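Local coordinates for N-acetylgalactosaminyltransferase 7 (Homo sapiens, PDB 6IWR), which is a glycosyltransferase that joins a domain of the GT-A fold to a lectin domain of the ricin-type beta-trefoil fold, at residues L146-V152 with L233-Y239; N249-L254 with V373-R377; R262-P268 with F332-F338; L342-D346 with E358-I363. One frame throughout, in Å; residues are numbered along the deposited sequence.

Contact 1: residues L146-V152 with L233-Y239; sequences LLTSSVV and LGQVLIY
T148 and Q235 meet just before two parallel strands, 149-152 and 236-239, pair in the parallel part of the GT-A domain's sheet. Q235 runs out, extended beyond CG, obliquely across T148: its CB passes 3.5 Å from T148 O, and its CG lies 3.3 Å from T148 OG1. With CD the chain reaches the amide, whose OE1 takes T148 N at 2.7 Å in the carbonyl plane, on a lone pair. NE2 lies 4.0 Å from L147 CD1. T148 OG1, held between backbone N and carbonyl carbon (chi1 64°), accepts from Q235 N at 3.0 Å. A glutamine suits this spot because its amide oxygen can reach the peptide N-H of T148. V236 N bonds to T148 O, S150 N to V236 O and I238 N to S150 O, the parallel pattern. S149 OG bonds to Y251 and S150 OG to E181, giving these buried hydroxyls polar partners. Side-chain bonds thus add to the backbone pairing at the strand entrance, and backbone bonds carry on within the sheet.

Contact 2: residues N249-L254 with V373-R377; sequences NWYAPL and VPCSR
P253 presses against V373 and C375 where helix 251-260 rests on the corner that links strands 369-373 and 376-382. This is the close-packed part. P253 CB lies 3.5 Å from V373 CG1 and 3.7 Å from C375 CB, while CG of the ring reaches C375 O at 3.4 Å. Proline suits the place: in the first turn of a helix its missing N-H costs nothing, and its rigid ring offers a compact apolar surface. S376 holds OG anti to the backbone N (chi1 -172°), which points the hydroxyl at the backbone of W250. OG donates to W250 O at 2.6 Å, in the carbonyl plane and on a lone pair. The corner is a type I beta turn from V373 to S376, closed by S376 N to V373 O, joining strands of the GT-A domain's large mixed sheet. C375, within the turn, is tied by a disulfide to C137. Toward the margins the fit slackens, though the residues remain buried. L254 CB still lies 3.3 Å from S376 OG, but its CD1 is 4.4 Å from V373 CG2. W250 touches R377 O through CB at 4.0 Å, its indole leading away to hydrogen-bond T174.

Contact 3: residues R262-P268 with F332-F338; sequences RTICTVP and FAIEREF
R262 and E335 are brought together by bends in both side chains. R262 carries CG between its backbone N and carbonyl carbon (chi1 52°) and folds again at chi3 (-51°), while E335 starts out anti (chi1 -161°) and bends at chi2. The arginine then grips side-on: NE reaches OE2 at 2.8 Å, in the guanidinium plane but from above that of the carboxylate, and NH1 reaches OE1 at 3.0 Å. OE1 is also met nearly along its C-O axis by F338 N, 3.0 Å away, so the carboxylate is fixed by three N-H groups. R262 NH1 also pairs with E341; the arginine and the N-terminal end of helix 336-342 would probably favour the charged form of E335. T263 CA sits over the centre of the F338 ring, 3.7 Å from the centroid, a CH-pi contact. Along the strands, T266 and A333 form an antiparallel hydrogen-bonded pair, N to O at 2.8 Å in both directions, and the small methyl of A333 packs on I258 of helix 251-260. The whole is a strand running straight into a helix: E335 ends strand 332-335 in the central sheet of the GT-A fold and serves as N-cap of helix 336-342.

Contact 4: residues L342-D346 with E358-I363; sequences LGLYD and EISYKI
E358 and K362 reach from helix 355-365 to the backbone of L342-D346; the polar bonds come first. K362 NZ pairs with E358 OE2 in a salt bridge of 2.8 Å, one helical turn apart on the same face, and also donates to L344 O at 3.1 Å from well above the carbonyl plane. A lysine suits this position because its long chain, bent at chi3 and chi4, can serve both acceptors. The other carboxylate oxygen, E358 OE1, takes D346 N at 3.2 Å along an almost straight N-H, with an angle of 178° at the hydrogen. One acid therefore binds the loop and steadies the lysine that binds it too. A water that donates to L342 O lies near the ammonium as well, its bond to NZ long and weak. The D346 carboxylate is held elsewhere, OD1 by G348 N and OD2 in a salt bridge with R407.

Apolar contacts fill the other side. L342 CD2 is 3.8 Å from I363 CG1 and 4.0 Å from I359 CD1. I359 CB also meets Y345 CE1 at 3.8 Å, where a branched residue fills the width beside the ring.

At G343 the positive phi lets the chain leave helix 336-342. D346 and E358 are the first and last residues of the DxxxxxWGGENxE sequence, a motif characteristic of this transferase family, and the D346 N to E358 OE1 bond ties its two ends together.

In the fold
Contacts 1, 2 and 3 belong to one large mixed sheet of the GT-A domain. Strand 332-335 lies between 236-240 and 264-274, putting the centres of contacts 1 and 3 only about 9 Å apart, with L237 N bonded to I334 O. Contact 2, its centre about 14 Å from that of contact 1, sets helix 251-260 against the sheet, and Y251 OH reaches back to L147 O. Along the chain contact 1 comes first, while contacts 3 and 4 fall between the two halves of contact 2. Contact 4, centre about 11 Å from that of contact 3, follows helix 336-342 out of the sheet, and I363 packs on C265. The side chains of Y345, Y239 and F332 each lie about 12 Å from the manganese ion.

Contact 1: residues L146-V152 with L233-Y239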
loop_
_atom_site.group_PDB
_atom_site.type_symbol
_atom_site.label_atom_id
_atom_site.label_comp_id
_atom_site.label_asym_id
_atom_site.label_seq_id
_atom_site.Cartn_x
_atom_site.Cartn_y
_atom_site.Cartn_z
ATOM N N LEU A 146 -1.876 -2.839 48.333
ATOM C CA LEU A 146 -1.349 -3.267 47.058
ATOM C C LEU A 146 0.147 -3.442 46.997
ATOM O O LEU A 146 0.880 -2.864 47.771
ATOM C CB LEU A 146 -1.740 -2.250 46.002
ATOM C CG LEU A 146 -3.203 -1.868 45.886
ATOM C CD1 LEU A 146 -3.341 -0.430 45.426
ATOM C CD2 LEU A 146 -3.898 -2.812 44.933
ATOM N N LEU A 147 0.587 -4.275 46.071
ATOM C CA LEU A 147 1.996 -4.467 45.784
ATOM C C LEU A 147 2.593 -3.224 45.156
ATOM O O LEU A 147 1.920 -2.502 44.457
ATOM C CB LEU A 147 2.168 -5.609 44.797
ATOM C CG LEU A 147 2.344 -7.079 45.163
ATOM C CD1 LEU A 147 2.346 -7.347 46.643
ATOM C CD2 LEU A 147 1.316 -7.943 44.471
ATOM N N THR A 148 3.868 -2.981 45.394
ATOM C CA THR A 148 4.587 -1.930 44.680
ATOM C C THR A 148 4.951 -2.392 43.262
ATOM O O THR A 148 4.854 -3.571 42.927
ATOM C CB THR A 148 5.848 -1.553 45.437
ATOM O OG1 THR A 148 6.732 -2.684 45.461
ATOM C CG2 THR A 148 5.508 -1.143 46.872
ATOM N N SER A 149 5.395 -1.463 42.412
ATOM C CA SER A 149 5.727 -1.846 41.043
ATOM C C SER A 149 6.952 -1.118 40.509
ATOM O O SER A 149 7.172 0.071 40.786
ATOM C CB SER A 149 4.546 -1.593 40.078
ATOM O OG SER A 149 3.444 -2.420 40.404
ATOM N N SER A 150 7.732 -1.837 39.711
ATOM C CA SER A 150 8.688 -1.222 38.797
ATOM C C SER A 150 8.025 -1.146 37.425
ATOM O O SER A 150 7.635 -2.185 36.880
ATOM C CB SER A 150 9.975 -2.049 38.740
ATOM O OG SER A 150 10.599 -2.144 40.023
ATOM N N VAL A 151 7.842 0.050 36.872
ATOM C CA VAL A 151 7.415 0.110 35.476
ATOM C C VAL A 151 8.667 0.137 34.610
ATOM O O VAL A 151 9.595 0.922 34.853
ATOM C CB VAL A 151 6.471 1.305 35.179
ATOM C CG1 VAL A 151 5.522 1.622 36.333
ATOM C CG2 VAL A 151 7.206 2.552 34.723
ATOM N N VAL A 152 8.729 -0.757 33.628
ATOM C CA VAL A 152 9.864 -0.811 32.719
ATOM C C VAL A 152 9.371 -0.431 31.335
ATOM O O VAL A 152 8.321 -0.903 30.889
ATOM C CB VAL A 152 10.558 -2.186 32.728
ATOM C CG1 VAL A 152 10.311 -2.922 34.056
ATOM C CG2 VAL A 152 10.096 -2.978 31.627
ATOM N N LEU A 233 13.477 -3.285 42.278
ATOM C CA LEU A 233 12.870 -2.700 43.473
ATOM C C LEU A 233 11.396 -3.056 43.654
ATOM O O LEU A 233 10.915 -3.129 44.788
ATOM C CB LEU A 233 12.993 -1.195 43.411
ATOM C CG LEU A 233 14.256 -0.503 43.865
ATOM C CD1 LEU A 233 15.441 -1.431 43.841
ATOM C CD2 LEU A 233 14.471 0.695 42.973
ATOM N N GLY A 234 10.635 -3.201 42.581
ATOM C CA GLY A 234 9.209 -3.336 42.732
ATOM C C GLY A 234 8.757 -4.772 42.950
ATOM O O GLY A 234 9.373 -5.764 42.568
ATOM N N GLN A 235 7.621 -4.909 43.597
ATOM C CA GLN A 235 7.090 -6.246 43.735
ATOM C C GLN A 235 6.488 -6.757 42.431
ATOM O O GLN A 235 6.630 -7.947 42.124
ATOM C CB GLN A 235 6.070 -6.269 44.868
ATOM C CG GLN A 235 6.675 -5.885 46.210
ATOM C CD GLN A 235 5.632 -5.677 47.283
ATOM O OE1 GLN A 235 4.664 -4.936 47.078
ATOM N NE2 GLN A 235 5.813 -6.340 48.437
ATOM N N VAL A 236 5.831 -5.903 41.634
ATOM C CA VAL A 236 5.360 -6.363 40.335
ATOM C C VAL A 236 6.035 -5.547 39.249
ATOM O O VAL A 236 6.360 -4.372 39.440
ATOM C CB VAL A 236 3.817 -6.334 40.177
ATOM C CG1 VAL A 236 3.115 -6.313 41.526
ATOM C CG2 VAL A 236 3.342 -5.243 39.237
ATOM N N LEU A 237 6.296 -6.206 38.116
ATOM C CA LEU A 237 6.752 -5.541 36.902
ATOM C C LEU A 237 5.550 -5.073 36.093
ATOM O O LEU A 237 4.601 -5.834 35.895
ATOM C CB LEU A 237 7.605 -6.483 36.062
ATOM C CG LEU A 237 8.893 -6.984 36.722
ATOM C CD1 LEU A 237 9.438 -8.174 35.957
ATOM C CD2 LEU A 237 9.919 -5.821 36.762
ATOM N N ILE A 238 5.566 -3.817 35.658
ATOM C CA ILE A 238 4.558 -3.311 34.737
ATOM C C ILE A 238 5.303 -2.882 33.489
ATOM O O ILE A 238 6.065 -1.909 33.526
ATOM C CB ILE A 238 3.745 -2.142 35.309
ATOM C CG1 ILE A 238 3.160 -2.485 36.684
ATOM C CG2 ILE A 238 2.611 -1.754 34.309
ATOM C CD1 ILE A 238 2.177 -1.452 37.205
ATOM N N TYR A 239 5.085 -3.594 32.388
ATOM C CA TYR A 239 5.679 -3.211 31.116
ATOM C C TYR A 239 4.787 -2.217 30.381
ATOM O O TYR A 239 3.559 -2.336 30.392
ATOM C CB TYR A 239 5.925 -4.453 30.249
ATOM C CG TYR A 239 7.035 -5.307 30.777
ATOM C CD1 TYR A 239 8.346 -5.078 30.388
ATOM C CD2 TYR A 239 6.775 -6.330 31.690
ATOM C CE1 TYR A 239 9.398 -5.852 30.895
ATOM C CE2 TYR A 239 7.802 -7.107 32.205
ATOM C CZ TYR A 239 9.123 -6.861 31.808
ATOM O OH TYR A 239 10.168 -7.619 32.315
HETATM O O HOH W 1 9.493 -1.435 46.714
#

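Contact 2: residues N249-L254 with V373-R377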
loop_
_atom_site.group_PDB
_atom_site.type_symbol
_atom_site.label_atom_id
_atom_site.label_comp_id
_atom_site.label_asym_id
_atom_site.label_seq_id
_atom_site.Cartn_x
_atom_site.Cartn_y
_atom_site.Cartn_z
ATOM N N ASN A 249 -6.384 6.637 37.614
ATOM C CA ASN A 249 -6.596 5.458 38.445
ATOM C C ASN A 249 -6.437 4.178 37.633
ATOM O O ASN A 249 -7.319 3.312 37.620
ATOM C CB ASN A 249 -7.954 5.494 39.136
ATOM C CG ASN A 249 -8.089 4.406 40.155
ATOM O OD1 ASN A 249 -7.086 3.917 40.668
ATOM N ND2 ASN A 249 -9.314 4.011 40.457
ATOM N N TRP A 250 -5.286 4.062 36.950
ATOM C CA TRP A 250 -4.953 2.841 36.221
ATOM C C TRP A 250 -4.307 1.811 37.110
ATOM O O TRP A 250 -4.312 0.622 36.763
ATOM C CB TRP A 250 -3.988 3.106 35.060
ATOM C CG TRP A 250 -2.622 3.545 35.513
ATOM C CD1 TRP A 250 -2.305 4.745 36.089
ATOM C CD2 TRP A 250 -1.384 2.803 35.429
ATOM N NE1 TRP A 250 -0.952 4.804 36.350
ATOM C CE2 TRP A 250 -0.365 3.630 35.969
ATOM C CE3 TRP A 250 -1.035 1.532 34.934
ATOM C CZ2 TRP A 250 0.975 3.229 36.044
ATOM C CZ3 TRP A 250 0.311 1.131 35.013
ATOM C CH2 TRP A 250 1.293 1.983 35.567
ATOM N N TYR A 251 -3.764 2.237 38.245
ATOM C CA TYR A 251 -2.852 1.402 39.003
ATOM C C TYR A 251 -3.590 0.406 39.892
ATOM O O TYR A 251 -3.271 -0.790 39.896
ATOM C CB TYR A 251 -1.916 2.281 39.828
ATOM C CG TYR A 251 -0.848 1.470 40.498
ATOM C CD1 TYR A 251 0.339 1.190 39.840
ATOM C CD2 TYR A 251 -1.040 0.935 41.787
ATOM C CE1 TYR A 251 1.324 0.414 40.442
ATOM C CE2 TYR A 251 -0.065 0.157 42.394
ATOM C CZ TYR A 251 1.115 -0.101 41.710
ATOM O OH TYR A 251 2.101 -0.862 42.283
ATOM N N ALA A 252 -4.556 0.870 40.672
ATOM C CA ALA A 252 -5.216 -0.025 41.626
ATOM C C ALA A 252 -5.969 -1.150 40.924
ATOM O O ALA A 252 -5.740 -2.325 41.249
ATOM C CB ALA A 252 -6.133 0.793 42.545
ATOM N N PRO A 253 -6.856 -0.879 39.982
ATOM C CA PRO A 253 -7.468 -1.974 39.204
ATOM C C PRO A 253 -6.453 -2.967 38.643
ATOM O O PRO A 253 -6.700 -4.180 38.667
ATOM C CB PRO A 253 -8.208 -1.235 38.074
ATOM C CG PRO A 253 -8.030 0.254 38.346
ATOM C CD PRO A 253 -6.957 0.439 39.336
ATOM N N LEU A 254 -5.306 -2.483 38.148
ATOM C CA LEU A 254 -4.357 -3.373 37.486
ATOM C C LEU A 254 -3.590 -4.238 38.483
ATOM O O LEU A 254 -3.322 -5.417 38.219
ATOM C CB LEU A 254 -3.380 -2.557 36.643
ATOM C CG LEU A 254 -2.411 -3.325 35.745
ATOM C CD1 LEU A 254 -3.078 -3.741 34.473
ATOM C CD2 LEU A 254 -1.235 -2.475 35.433
ATOM N N VAL A 373 -8.328 -5.917 32.508
ATOM C CA VAL A 373 -8.831 -5.108 33.620
ATOM C C VAL A 373 -9.559 -3.886 33.067
ATOM O O VAL A 373 -8.916 -2.868 32.799
ATOM C CB VAL A 373 -7.683 -4.708 34.567
ATOM C CG1 VAL A 373 -8.199 -3.925 35.764
ATOM C CG2 VAL A 373 -6.891 -5.945 35.027
ATOM N N PRO A 374 -10.888 -3.936 32.891
ATOM C CA PRO A 374 -11.604 -2.797 32.287
ATOM C C PRO A 374 -11.358 -1.477 32.963
ATOM O O PRO A 374 -11.539 -0.423 32.345
ATOM C CB PRO A 374 -13.080 -3.208 32.437
ATOM C CG PRO A 374 -13.033 -4.661 32.351
ATOM C CD PRO A 374 -11.815 -5.045 33.165
ATOM N N CYS A 375 -11.017 -1.489 34.232
ATOM C CA CYS A 375 -10.867 -0.218 34.909
ATOM C C CYS A 375 -9.447 0.309 34.819
ATOM O O CYS A 375 -9.185 1.411 35.312
ATOM C CB CYS A 375 -11.329 -0.332 36.372
ATOM S SG CYS A 375 -13.142 -0.449 36.541
ATOM N N SER A 376 -8.529 -0.442 34.219
ATOM C CA SER A 376 -7.171 0.025 33.978
ATOM C C SER A 376 -7.016 0.217 32.474
ATOM O O SER A 376 -7.163 -0.733 31.703
ATOM C CB SER A 376 -6.154 -0.965 34.545
ATOM O OG SER A 376 -4.816 -0.464 34.488
ATOM N N ARG A 377 -6.740 1.448 32.055
ATOM C CA ARG A 377 -6.696 1.805 30.645
ATOM C C ARG A 377 -5.387 2.512 30.354
ATOM O O ARG A 377 -4.896 3.288 31.179
ATOM C CB ARG A 377 -7.865 2.690 30.242
ATOM C CG ARG A 377 -9.195 2.047 30.516
ATOM C CD ARG A 377 -10.320 2.817 29.854
ATOM N NE ARG A 377 -10.543 2.445 28.458
ATOM C CZ ARG A 377 -11.623 1.798 28.021
ATOM N NH1 ARG A 377 -12.577 1.437 28.871
ATOM N NH2 ARG A 377 -11.751 1.534 26.730
#

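Contact 3: residues R262-P268 with F332-F338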
loop_
_atom_site.group_PDB
_atom_site.type_symbol
_atom_site.label_atom_id
_atom_site.label_comp_id
_atom_site.label_asym_id
_atom_site.label_seq_id
_atom_site.Cartn_x
_atom_site.Cartn_y
_atom_site.Cartn_z
ATOM N N ARG A 262 -0.632 -14.120 43.355
ATOM C CA ARG A 262 0.600 -13.791 42.649
ATOM C C ARG A 262 0.728 -14.460 41.283
ATOM O O ARG A 262 1.618 -14.066 40.517
ATOM C CB ARG A 262 1.799 -14.178 43.500
ATOM C CG ARG A 262 1.744 -15.610 43.987
ATOM C CD ARG A 262 2.900 -15.884 44.903
ATOM N NE ARG A 262 4.106 -15.461 44.225
ATOM C CZ ARG A 262 4.860 -16.265 43.484
ATOM N NH1 ARG A 262 5.944 -15.790 42.861
ATOM N NH2 ARG A 262 4.530 -17.552 43.384
ATOM N N THR A 263 -0.082 -15.489 40.982
ATOM C CA THR A 263 -0.052 -16.150 39.680
ATOM C C THR A 263 -1.032 -15.534 38.696
ATOM O O THR A 263 -1.248 -16.098 37.620
ATOM C CB THR A 263 -0.357 -17.652 39.801
ATOM O OG1 THR A 263 -1.691 -17.831 40.287
ATOM C CG2 THR A 263 0.633 -18.360 40.713
ATOM N N ILE A 264 -1.658 -14.428 39.049
ATOM C CA ILE A 264 -2.468 -13.699 38.088
ATOM C C ILE A 264 -1.575 -12.694 37.389
ATOM O O ILE A 264 -0.734 -12.040 38.018
ATOM C CB ILE A 264 -3.663 -13.018 38.777
ATOM C CG1 ILE A 264 -4.496 -14.069 39.509
ATOM C CG2 ILE A 264 -4.512 -12.237 37.775
ATOM C CD1 ILE A 264 -5.732 -13.520 40.165
ATOM N N CYS A 265 -1.710 -12.615 36.076
ATOM C CA CYS A 265 -1.042 -11.601 35.279
ATOM C C CYS A 265 -2.110 -10.708 34.672
ATOM O O CYS A 265 -3.121 -11.190 34.154
ATOM C CB CYS A 265 -0.167 -12.238 34.205
ATOM S SG CYS A 265 0.342 -11.170 32.898
ATOM N N THR A 266 -1.884 -9.417 34.734
ATOM C CA THR A 266 -2.925 -8.439 34.506
ATOM C C THR A 266 -2.605 -7.606 33.274
ATOM O O THR A 266 -1.431 -7.381 32.949
ATOM C CB THR A 266 -3.051 -7.577 35.747
ATOM O OG1 THR A 266 -4.048 -8.168 36.579
ATOM C CG2 THR A 266 -3.531 -6.299 35.400
ATOM N N VAL A 267 -3.658 -7.157 32.587
ATOM C CA VAL A 267 -3.516 -6.412 31.342
ATOM C C VAL A 267 -4.527 -5.270 31.305
ATOM O O VAL A 267 -5.725 -5.503 31.418
ATOM C CB VAL A 267 -3.696 -7.306 30.102
ATOM C CG1 VAL A 267 -3.180 -6.584 28.879
ATOM C CG2 VAL A 267 -2.987 -8.653 30.285
ATOM N N PRO A 268 -4.088 -4.027 31.164
ATOM C CA PRO A 268 -5.040 -2.929 30.963
ATOM C C PRO A 268 -5.709 -3.020 29.595
ATOM O O PRO A 268 -5.189 -3.630 28.662
ATOM C CB PRO A 268 -4.150 -1.687 31.047
ATOM C CG PRO A 268 -2.834 -2.181 30.467
ATOM C CD PRO A 268 -2.691 -3.601 30.991
ATOM N N PHE A 332 1.561 -5.096 30.175
ATOM C CA PHE A 332 0.990 -6.052 31.118
ATOM C C PHE A 332 1.650 -5.845 32.482
ATOM O O PHE A 332 2.589 -5.055 32.632
ATOM C CB PHE A 332 1.133 -7.501 30.613
ATOM C CG PHE A 332 2.557 -7.977 30.480
ATOM C CD1 PHE A 332 3.319 -7.628 29.373
ATOM C CD2 PHE A 332 3.121 -8.799 31.441
ATOM C CE1 PHE A 332 4.611 -8.061 29.220
ATOM C CE2 PHE A 332 4.437 -9.242 31.294
ATOM C CZ PHE A 332 5.178 -8.861 30.167
ATOM N N ALA A 333 1.147 -6.575 33.473
ATOM C CA ALA A 333 1.703 -6.595 34.822
ATOM C C ALA A 333 1.761 -8.039 35.308
ATOM O O ALA A 333 0.787 -8.784 35.149
ATOM C CB ALA A 333 0.850 -5.728 35.762
ATOM N N ILE A 334 2.913 -8.448 35.856
ATOM C CA ILE A 334 3.064 -9.714 36.572
ATOM C C ILE A 334 3.834 -9.445 37.841
ATOM O O ILE A 334 4.688 -8.556 37.894
ATOM C CB ILE A 334 3.831 -10.834 35.829
ATOM C CG1 ILE A 334 4.712 -10.325 34.723
ATOM C CG2 ILE A 334 2.944 -12.009 35.381
ATOM C CD1 ILE A 334 5.135 -11.581 33.923
ATOM N N GLU A 335 3.569 -10.284 38.847
ATOM C CA GLU A 335 4.432 -10.297 40.012
ATOM C C GLU A 335 5.834 -10.705 39.575
ATOM O O GLU A 335 6.010 -11.605 38.750
ATOM C CB GLU A 335 3.877 -11.241 41.066
ATOM C CG GLU A 335 4.401 -11.007 42.457
ATOM C CD GLU A 335 5.012 -12.268 43.038
ATOM O OE1 GLU A 335 5.866 -12.864 42.338
ATOM O OE2 GLU A 335 4.614 -12.664 44.174
ATOM N N ARG A 336 6.837 -10.011 40.062
ATOM C CA ARG A 336 8.172 -10.162 39.529
ATOM C C ARG A 336 8.796 -11.540 39.693
ATOM O O ARG A 336 9.451 -12.033 38.807
ATOM C CB ARG A 336 9.078 -9.096 40.116
ATOM C CG ARG A 336 10.396 -8.976 39.404
ATOM C CD ARG A 336 11.372 -8.214 40.242
ATOM N NE ARG A 336 12.664 -8.133 39.616
ATOM C CZ ARG A 336 13.698 -8.847 40.002
ATOM N NH1 ARG A 336 13.558 -9.692 40.993
ATOM N NH2 ARG A 336 14.851 -8.725 39.390
ATOM N N GLU A 337 8.607 -12.142 40.848
ATOM C CA GLU A 337 9.103 -13.472 41.089
ATOM C C GLU A 337 8.430 -14.480 40.182
ATOM O O GLU A 337 9.062 -15.388 39.684
ATOM C CB GLU A 337 8.875 -13.842 42.542
ATOM C CG GLU A 337 10.140 -14.115 43.315
ATOM C CD GLU A 337 9.885 -14.906 44.575
ATOM O OE1 GLU A 337 8.969 -14.534 45.338
ATOM O OE2 GLU A 337 10.605 -15.897 44.802
ATOM N N PHE A 338 7.131 -14.318 39.995
ATOM C CA PHE A 338 6.355 -15.229 39.180
ATOM C C PHE A 338 6.782 -15.238 37.724
ATOM O O PHE A 338 6.937 -16.282 37.136
ATOM C CB PHE A 338 4.892 -14.856 39.276
ATOM C CG PHE A 338 3.988 -15.789 38.561
ATOM C CD1 PHE A 338 3.942 -17.115 38.903
ATOM C CD2 PHE A 338 3.184 -15.338 37.556
ATOM C CE1 PHE A 338 3.108 -17.975 38.244
ATOM C CE2 PHE A 338 2.342 -16.189 36.898
ATOM C CZ PHE A 338 2.308 -17.508 37.240
#

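Contact 4: residues L342-D346 with E358-I363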
loop_
_atom_site.group_PDB
_atom_site.type_symbol
_atom_site.label_atom_id
_atom_site.label_comp_id
_atom_site.label_asym_id
_atom_site.label_seq_id
_atom_site.Cartn_x
_atom_site.Cartn_y
_atom_site.Cartn_z
ATOM N N LEU A 342 8.244 -18.352 35.788
ATOM C CA LEU A 342 8.009 -18.636 34.378
ATOM C C LEU A 342 9.349 -18.571 33.656
ATOM O O LEU A 342 9.625 -19.344 32.750
ATOM C CB LEU A 342 6.989 -17.667 33.786
ATOM C CG LEU A 342 5.506 -18.033 33.929
ATOM C CD1 LEU A 342 5.258 -19.128 34.954
ATOM C CD2 LEU A 342 4.671 -16.805 34.247
ATOM N N GLY A 343 10.171 -17.625 34.096
ATOM C CA GLY A 343 11.571 -17.534 33.728
ATOM C C GLY A 343 12.121 -17.442 32.321
ATOM O O GLY A 343 13.004 -18.219 31.982
ATOM N N LEU A 344 11.673 -16.502 31.498
ATOM C CA LEU A 344 10.564 -15.604 31.745
ATOM C C LEU A 344 9.899 -15.553 30.393
ATOM O O LEU A 344 8.805 -16.062 30.188
ATOM C CB LEU A 344 11.078 -14.209 32.082
ATOM C CG LEU A 344 12.202 -14.025 33.099
ATOM C CD1 LEU A 344 13.510 -13.688 32.405
ATOM C CD2 LEU A 344 11.827 -12.919 34.068
ATOM N N TYR A 345 10.621 -14.941 29.461
ATOM C CA TYR A 345 10.329 -15.008 28.048
ATOM C C TYR A 345 11.359 -15.981 27.526
ATOM O O TYR A 345 12.549 -15.822 27.779
ATOM C CB TYR A 345 10.572 -13.658 27.381
ATOM C CG TYR A 345 9.369 -12.754 27.280
ATOM C CD1 TYR A 345 8.093 -13.268 27.116
ATOM C CD2 TYR A 345 9.515 -11.379 27.339
ATOM C CE1 TYR A 345 6.998 -12.433 27.022
ATOM C CE2 TYR A 345 8.427 -10.540 27.245
ATOM C CZ TYR A 345 7.176 -11.070 27.087
ATOM O OH TYR A 345 6.105 -10.223 26.993
ATOM N N ASP A 346 10.907 -16.997 26.809
ATOM C CA ASP A 346 11.816 -18.011 26.300
ATOM C C ASP A 346 12.977 -17.264 25.669
ATOM O O ASP A 346 12.770 -16.335 24.898
ATOM C CB ASP A 346 11.073 -18.889 25.278
ATOM C CG ASP A 346 11.988 -19.525 24.241
ATOM O OD1 ASP A 346 13.191 -19.698 24.515
ATOM O OD2 ASP A 346 11.493 -19.849 23.148
ATOM N N GLU A 358 3.468 -16.889 23.944
ATOM C CA GLU A 358 4.240 -17.797 24.762
ATOM C C GLU A 358 4.045 -17.605 26.264
ATOM O O GLU A 358 3.856 -18.571 26.979
ATOM C CB GLU A 358 5.713 -17.630 24.423
ATOM C CG GLU A 358 6.582 -18.789 24.839
ATOM C CD GLU A 358 7.527 -18.457 25.961
ATOM O OE1 GLU A 358 7.788 -17.285 26.195
ATOM O OE2 GLU A 358 8.003 -19.383 26.616
ATOM N N ILE A 359 4.052 -16.358 26.724
ATOM C CA ILE A 359 3.788 -16.049 28.125
ATOM C C ILE A 359 2.332 -16.321 28.467
ATOM O O ILE A 359 2.035 -16.798 29.572
ATOM C CB ILE A 359 4.202 -14.592 28.429
ATOM C CG1 ILE A 359 4.221 -14.321 29.934
ATOM C CG2 ILE A 359 3.253 -13.609 27.766
ATOM C CD1 ILE A 359 5.294 -15.030 30.667
ATOM N N SER A 360 1.403 -16.058 27.532
ATOM C CA SER A 360 -0.008 -16.394 27.762
ATOM C C SER A 360 -0.205 -17.891 27.993
ATOM O O SER A 360 -0.818 -18.298 28.988
ATOM C CB SER A 360 -0.871 -15.943 26.587
ATOM O OG SER A 360 -0.768 -14.554 26.380
ATOM N N TYR A 361 0.271 -18.732 27.068
ATOM C CA TYR A 361 0.110 -20.171 27.260
ATOM C C TYR A 361 0.789 -20.623 28.556
ATOM O O TYR A 361 0.166 -21.311 29.372
ATOM C CB TYR A 361 0.629 -20.947 26.044
ATOM C CG TYR A 361 0.064 -20.465 24.720
ATOM C CD1 TYR A 361 -1.277 -20.148 24.588
ATOM C CD2 TYR A 361 0.889 -20.310 23.609
ATOM C CE1 TYR A 361 -1.785 -19.703 23.385
ATOM C CE2 TYR A 361 0.403 -19.866 22.402
ATOM C CZ TYR A 361 -0.935 -19.561 22.285
ATOM O OH TYR A 361 -1.428 -19.101 21.075
ATOM N N LYS A 362 2.045 -20.204 28.795
ATOM C CA LYS A 362 2.698 -20.540 30.068
ATOM C C LYS A 362 1.799 -20.223 31.262
ATOM O O LYS A 362 1.593 -21.068 32.147
ATOM C CB LYS A 362 4.038 -19.805 30.234
ATOM C CG LYS A 362 5.167 -20.395 29.437
ATOM C CD LYS A 362 6.520 -20.190 30.084
ATOM C CE LYS A 362 7.144 -18.870 29.680
ATOM N NZ LYS A 362 8.574 -19.041 29.331
ATOM N N ILE A 363 1.285 -18.990 31.331
ATOM C CA ILE A 363 0.526 -18.602 32.514
ATOM C C ILE A 363 -0.684 -19.514 32.679
ATOM O O ILE A 363 -0.964 -20.031 33.772
ATOM C CB ILE A 363 0.099 -17.133 32.427
ATOM C CG1 ILE A 363 1.302 -16.230 32.591
ATOM C CG2 ILE A 363 -0.945 -16.848 33.469
ATOM C CD1 ILE A 363 0.976 -14.766 32.361
HETATM O O HOH W 2 10.535 -21.422 30.960
#